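Local coordinates for sensor protein PfeS (Pseudomonas aeruginosa, PDB 3KYZ) that is a membrane histidine kinase of the PfeR/PfeS two-component system that may phosphorylate and activate PfeR, here represented by its sensor domain, at residues H21-Y26 and R84-P89; K47-K52 and L114-P119. One frame throughout, in Å; residues are numbered along the deposited sequence. Where two conformers were deposited one is given.

Both contacts involve helical residues of 17-53, near its two ends. The chain folds back on itself between them, bringing Tyr-26 onto Leu-49, so the two lie side by side with centres about 13 Å apart. Interaction 1 is partly buried: a leucine on a loop turn meets the first turns of the helix, and other residues of that loop face a second subunit. Interaction 2 is fully buried nearer the centre of the chain, where a leucine meets the central strand of the sheet. Methyl contacts carry both, while polar bonds organise the loop in interaction 1 and in interaction 2 lie beside the apolar contact, at residues that take no part in it.

Interaction 1 (H21-Y26 and R84-P89); sequences HYLADY and RKLDWP
Leu-86 gives most of the surface to this contact, spreading its two methyl groups over Leu-23 and Ala-24 of the helix. Its CG stands opposite the carbonyl carbon and beside the backbone N (chi1 -75°), which directs the branched end at the helix. One branch serves Leu-23: CD2 of Leu-86 comes within 3.7 Å of Leu-23 CD1 and 3.8 Å of Leu-23 CB, the two side chains crossing obliquely. The other branch serves Ala-24, with Leu-86 CD1 at 4.0 Å from Ala-24 CB and 3.9 Å from Ala-24 N, resting against the backbone as well as the short side chain. The contact is thus a single leucine fork set on two consecutive helix residues, and between the side chains it is wholly apolar.

Leu-86 sits on a type I beta turn from Lys-85 to Trp-88, closed by Trp-88 N bonding to Lys-85 O at 3.0 Å. The same loop is tied more widely by Arg-84, whose NE (3.1 Å) and NH2 (3.0 Å) both donate to Pro-89 O. The carbonyl oxygen lies almost in the guanidinium plane, and NE approaches it nearly head-on (C=O...N angle 177°). This paired grip fixes the rotation of the guanidinium, one face of which is overlapped near its rim by Trp-88 CE3. Beyond the helix, Leu-86 also touches Val-101 and Ile-103 of strand 100-104, and Ile-103 meets Leu-23 too. Trp-88 stacks edge-to-face with Phe-82 of the second subunit. Here a beta turn from the loop between helix 74-77 and strand 100-104 closes an apolar layer between a helix and an outer strand of the antiparallel sheet, in a sensor domain of the Cache clan that is predicted to be periplasmic.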
# COMPACT_ATOMS: atom_id res chain seq x y z
N HIS A 21 8.04 15.62 13.22
CA HIS A 21 9.16 16.37 12.65
C HIS A 21 10.41 15.49 12.57
O HIS A 21 11.13 15.51 11.57
CB HIS A 21 9.44 17.61 13.49
CG HIS A 21 10.52 18.49 12.94
ND1 HIS A 21 11.85 18.33 13.27
CD2 HIS A 21 10.47 19.54 12.08
CE1 HIS A 21 12.57 19.24 12.64
NE2 HIS A 21 11.76 19.99 11.91
N TYR A 22 10.66 14.72 13.63
CA TYR A 22 11.82 13.83 13.70
C TYR A 22 11.80 12.79 12.58
O TYR A 22 12.80 12.59 11.88
CB TYR A 22 11.82 13.12 15.04
CG TYR A 22 13.07 12.34 15.37
CD1 TYR A 22 14.26 13.01 15.62
CD2 TYR A 22 13.05 10.96 15.49
CE1 TYR A 22 15.40 12.33 15.96
CE2 TYR A 22 14.20 10.26 15.83
CZ TYR A 22 15.38 10.96 16.06
OH TYR A 22 16.54 10.31 16.41
N LEU A 23 10.67 12.13 12.41
CA LEU A 23 10.57 11.10 11.39
C LEU A 23 10.60 11.73 10.00
O LEU A 23 11.20 11.17 9.07
CB LEU A 23 9.31 10.24 11.59
CG LEU A 23 9.30 9.42 12.89
CD1 LEU A 23 8.00 8.64 13.03
CD2 LEU A 23 10.52 8.49 12.97
N ALA A 24 9.98 12.89 9.85
CA ALA A 24 10.04 13.60 8.57
C ALA A 24 11.48 13.93 8.20
O ALA A 24 11.85 13.89 7.03
CB ALA A 24 9.18 14.85 8.60
N ASP A 25 12.30 14.25 9.20
CA ASP A 25 13.69 14.56 8.91
C ASP A 25 14.41 13.33 8.34
O ASP A 25 15.27 13.47 7.47
CB ASP A 25 14.42 15.08 10.15
CG ASP A 25 15.89 15.32 9.89
OD1 ASP A 25 16.24 16.39 9.36
OD2 ASP A 25 16.69 14.41 10.19
N TYR A 26 14.05 12.14 8.81
CA TYR A 26 14.62 10.92 8.24
C TYR A 26 14.28 10.79 6.75
O TYR A 26 15.11 10.32 5.97
CB TYR A 26 14.14 9.67 8.97
CG TYR A 26 14.81 9.38 10.30
CD1 TYR A 26 16.19 9.57 10.48
CD2 TYR A 26 14.09 8.85 11.36
CE1 TYR A 26 16.80 9.27 11.68
CE2 TYR A 26 14.69 8.54 12.57
CZ TYR A 26 16.04 8.75 12.73
OH TYR A 26 16.64 8.43 13.92
N ARG A 84 0.28 4.29 7.20
CA ARG A 84 -0.26 5.50 7.81
C ARG A 84 0.67 6.67 7.53
O ARG A 84 1.89 6.51 7.49
CB ARG A 84 -0.37 5.34 9.34
CG ARG A 84 -1.01 4.04 9.80
CD ARG A 84 -2.47 3.95 9.39
NE ARG A 84 -3.29 4.88 10.16
CZ ARG A 84 -4.54 5.20 9.85
NH1 ARG A 84 -5.13 4.66 8.79
NH2 ARG A 84 -5.21 6.05 10.62
N LYS A 85 0.10 7.86 7.33
CA LYS A 85 0.90 9.08 7.25
C LYS A 85 1.16 9.64 8.64
O LYS A 85 0.47 9.30 9.60
CB LYS A 85 0.23 10.13 6.37
CG LYS A 85 0.18 9.74 4.89
CD LYS A 85 -0.28 10.91 4.05
CE LYS A 85 -0.44 10.51 2.59
NZ LYS A 85 -0.88 11.67 1.75
N LEU A 86 2.17 10.51 8.75
CA LEU A 86 2.64 10.98 10.05
C LEU A 86 1.56 11.65 10.90
O LEU A 86 1.64 11.61 12.13
CB LEU A 86 3.82 11.93 9.88
CG LEU A 86 5.15 11.26 9.54
CD1 LEU A 86 6.19 12.30 9.12
CD2 LEU A 86 5.66 10.44 10.72
N ASP A 87 0.58 12.28 10.27
CA ASP A 87 -0.45 12.99 11.03
C ASP A 87 -1.77 12.24 11.17
O ASP A 87 -2.78 12.81 11.58
CB ASP A 87 -0.69 14.40 10.47
CG ASP A 87 -1.13 14.40 9.03
OD1 ASP A 87 -0.98 13.37 8.34
OD2 ASP A 87 -1.63 15.46 8.59
N TRP A 88 -1.75 10.95 10.83
CA TRP A 88 -2.93 10.12 10.95
C TRP A 88 -2.95 9.42 12.31
O TRP A 88 -1.91 9.24 12.93
CB TRP A 88 -2.95 9.06 9.85
CG TRP A 88 -3.12 9.60 8.46
CD1 TRP A 88 -3.19 10.91 8.08
CD2 TRP A 88 -3.26 8.82 7.27
NE1 TRP A 88 -3.36 11.00 6.71
CE2 TRP A 88 -3.40 9.73 6.19
CE3 TRP A 88 -3.28 7.45 7.00
CZ2 TRP A 88 -3.56 9.31 4.88
CZ3 TRP A 88 -3.43 7.03 5.69
CH2 TRP A 88 -3.57 7.96 4.64
N PRO A 89 -4.14 9.01 12.77
CA PRO A 89 -4.20 8.23 14.01
C PRO A 89 -3.34 6.97 13.91
O PRO A 89 -3.28 6.35 12.84
CB PRO A 89 -5.69 7.85 14.12
CG PRO A 89 -6.41 8.84 13.27
CD PRO A 89 -5.47 9.19 12.15

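Interaction 2 (K47-K52 and L114-P119); sequences KELSAK and LVIQLP
Leu-49 meets Leu-114 and Ile-116 through one methyl group, CD2, which lies 4.1 Å from both Leu-114 CD1 and Ile-116 CD1. The helical segment leads up to it with Lys-47, whose carbonyl O takes the N-H of Ala-51 at 3.0 Å, one turn further on. Glu-48 takes no part in the contact and forms a salt bridge with Arg-44.

Leu-49 then turns inward. Its CG is trans to its own nitrogen (chi1 -177°), and from there CD2 reaches the strand. It faces Leu-114 tip to tip, with CD2 of Leu-49 also 4.2 Å from Leu-114 CD2, so both methyls of the strand leucine meet the same carbon from one side. Against Ile-116 the approach differs: the side chains cross at about a right angle, and the isoleucine, with CG1 extended away from its backbone N (chi1 -178°), offers its terminal CD1. Leu-114 and Ile-116 are alternate strand residues and so present the same face of the sheet. A formic acid molecule, probably from the crystallisation liquor, lies close to the Leu-49 side chain.

Ser-50 follows, its OG bonded to Thr-55 O just past the helix end. Lys-52 N closes another helical bond with Glu-48 O at 2.9 Å, and its NZ reaches back to Tyr-26 OH in the early part of the helix.

Strand 113-117 is central in the antiparallel sheet: Val-115 pairs with Ala-58 on one side, while Leu-114 and Ile-116 pair with Ile-103 and Val-101 on the other. Val-57 of strand 57-60 joins Leu-49, Leu-114 and Ile-116, and Tyr-26 covers Leu-114, so the later part of 17-53, after the chain has folded back, packs on this face of the sheet next to Tyr-26 from its early part.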
# COMPACT_ATOMS: atom_id res chain seq x y z
N LYS A 47 19.96 0.46 5.72
CA LYS A 47 20.64 -0.37 6.72
C LYS A 47 20.95 0.43 7.99
O LYS A 47 20.74 -0.05 9.11
CB LYS A 47 21.92 -0.95 6.14
CG LYS A 47 21.71 -2.05 5.09
CD LYS A 47 23.05 -2.52 4.57
CE LYS A 47 22.91 -3.50 3.42
NZ LYS A 47 24.22 -3.65 2.71
N GLU A 48 21.47 1.64 7.82
CA GLU A 48 21.85 2.48 8.95
C GLU A 48 20.64 2.87 9.79
O GLU A 48 20.68 2.81 11.03
CB GLU A 48 22.58 3.75 8.47
CG GLU A 48 23.95 3.50 7.87
CD GLU A 48 24.54 4.75 7.22
OE1 GLU A 48 23.82 5.76 7.12
OE2 GLU A 48 25.71 4.72 6.79
N LEU A 49 19.56 3.27 9.13
CA LEU A 49 18.37 3.70 9.87
C LEU A 49 17.71 2.52 10.57
O LEU A 49 17.26 2.64 11.71
CB LEU A 49 17.37 4.40 8.95
CG LEU A 49 16.13 4.96 9.65
CD1 LEU A 49 16.54 5.92 10.77
CD2 LEU A 49 15.21 5.66 8.65
N SER A 50 17.65 1.39 9.88
CA SER A 50 17.09 0.18 10.47
C SER A 50 17.84 -0.21 11.75
O SER A 50 17.23 -0.58 12.75
CB SER A 50 17.13 -0.97 9.47
OG SER A 50 16.55 -2.11 10.04
N ALA A 51 19.16 -0.13 11.70
CA ALA A 51 19.96 -0.48 12.87
C ALA A 51 19.78 0.53 13.99
O ALA A 51 19.65 0.18 15.16
CB ALA A 51 21.43 -0.59 12.49
N LYS A 52 19.77 1.81 13.62
CA LYS A 52 19.65 2.87 14.62
C LYS A 52 18.33 2.77 15.39
O LYS A 52 18.31 2.86 16.61
CB LYS A 52 19.76 4.24 13.97
CG LYS A 52 19.67 5.38 14.98
CD LYS A 52 19.66 6.74 14.32
CE LYS A 52 19.55 7.84 15.36
NZ LYS A 52 19.41 9.15 14.70
N LEU A 114 10.14 7.28 2.11
CA LEU A 114 10.67 6.48 3.20
C LEU A 114 9.50 5.74 3.85
O LEU A 114 8.45 6.33 4.11
CB LEU A 114 11.34 7.38 4.24
CG LEU A 114 11.77 6.70 5.55
CD1 LEU A 114 12.85 5.66 5.28
CD2 LEU A 114 12.28 7.73 6.55
N VAL A 115 9.67 4.44 4.07
CA VAL A 115 8.73 3.67 4.87
C VAL A 115 9.48 3.18 6.12
O VAL A 115 10.57 2.61 6.02
CB VAL A 115 8.15 2.47 4.10
CG1 VAL A 115 7.21 1.66 5.00
CG2 VAL A 115 7.41 2.96 2.86
N ILE A 116 8.90 3.42 7.28
CA ILE A 116 9.50 2.97 8.53
C ILE A 116 8.42 2.36 9.41
O ILE A 116 7.37 2.96 9.61
CB ILE A 116 10.25 4.13 9.25
CG1 ILE A 116 10.93 3.63 10.54
CG2 ILE A 116 9.33 5.31 9.55
CD1 ILE A 116 12.00 4.60 11.04
N GLN A 117 8.66 1.15 9.90
CA GLN A 117 7.73 0.60 10.88
C GLN A 117 7.92 1.40 12.16
O GLN A 117 9.04 1.58 12.62
CB GLN A 117 7.95 -0.89 11.14
CG GLN A 117 6.83 -1.48 11.99
CD GLN A 117 6.79 -3.00 12.00
OE1 GLN A 117 7.81 -3.65 11.79
NE2 GLN A 117 5.61 -3.56 12.22
N LEU A 118 6.83 1.90 12.72
CA LEU A 118 6.93 2.82 13.86
C LEU A 118 7.72 2.19 15.00
O LEU A 118 7.39 1.10 15.45
CB LEU A 118 5.53 3.19 14.36
CG LEU A 118 5.51 4.34 15.36
CD1 LEU A 118 5.85 5.65 14.66
CD2 LEU A 118 4.16 4.43 16.04
N PRO A 119 8.77 2.87 15.48
CA PRO A 119 9.46 2.36 16.67
C PRO A 119 8.51 2.28 17.86
O PRO A 119 7.70 3.18 18.07
CB PRO A 119 10.54 3.42 16.93
CG PRO A 119 10.82 4.00 15.59
CD PRO A 119 9.47 4.03 14.89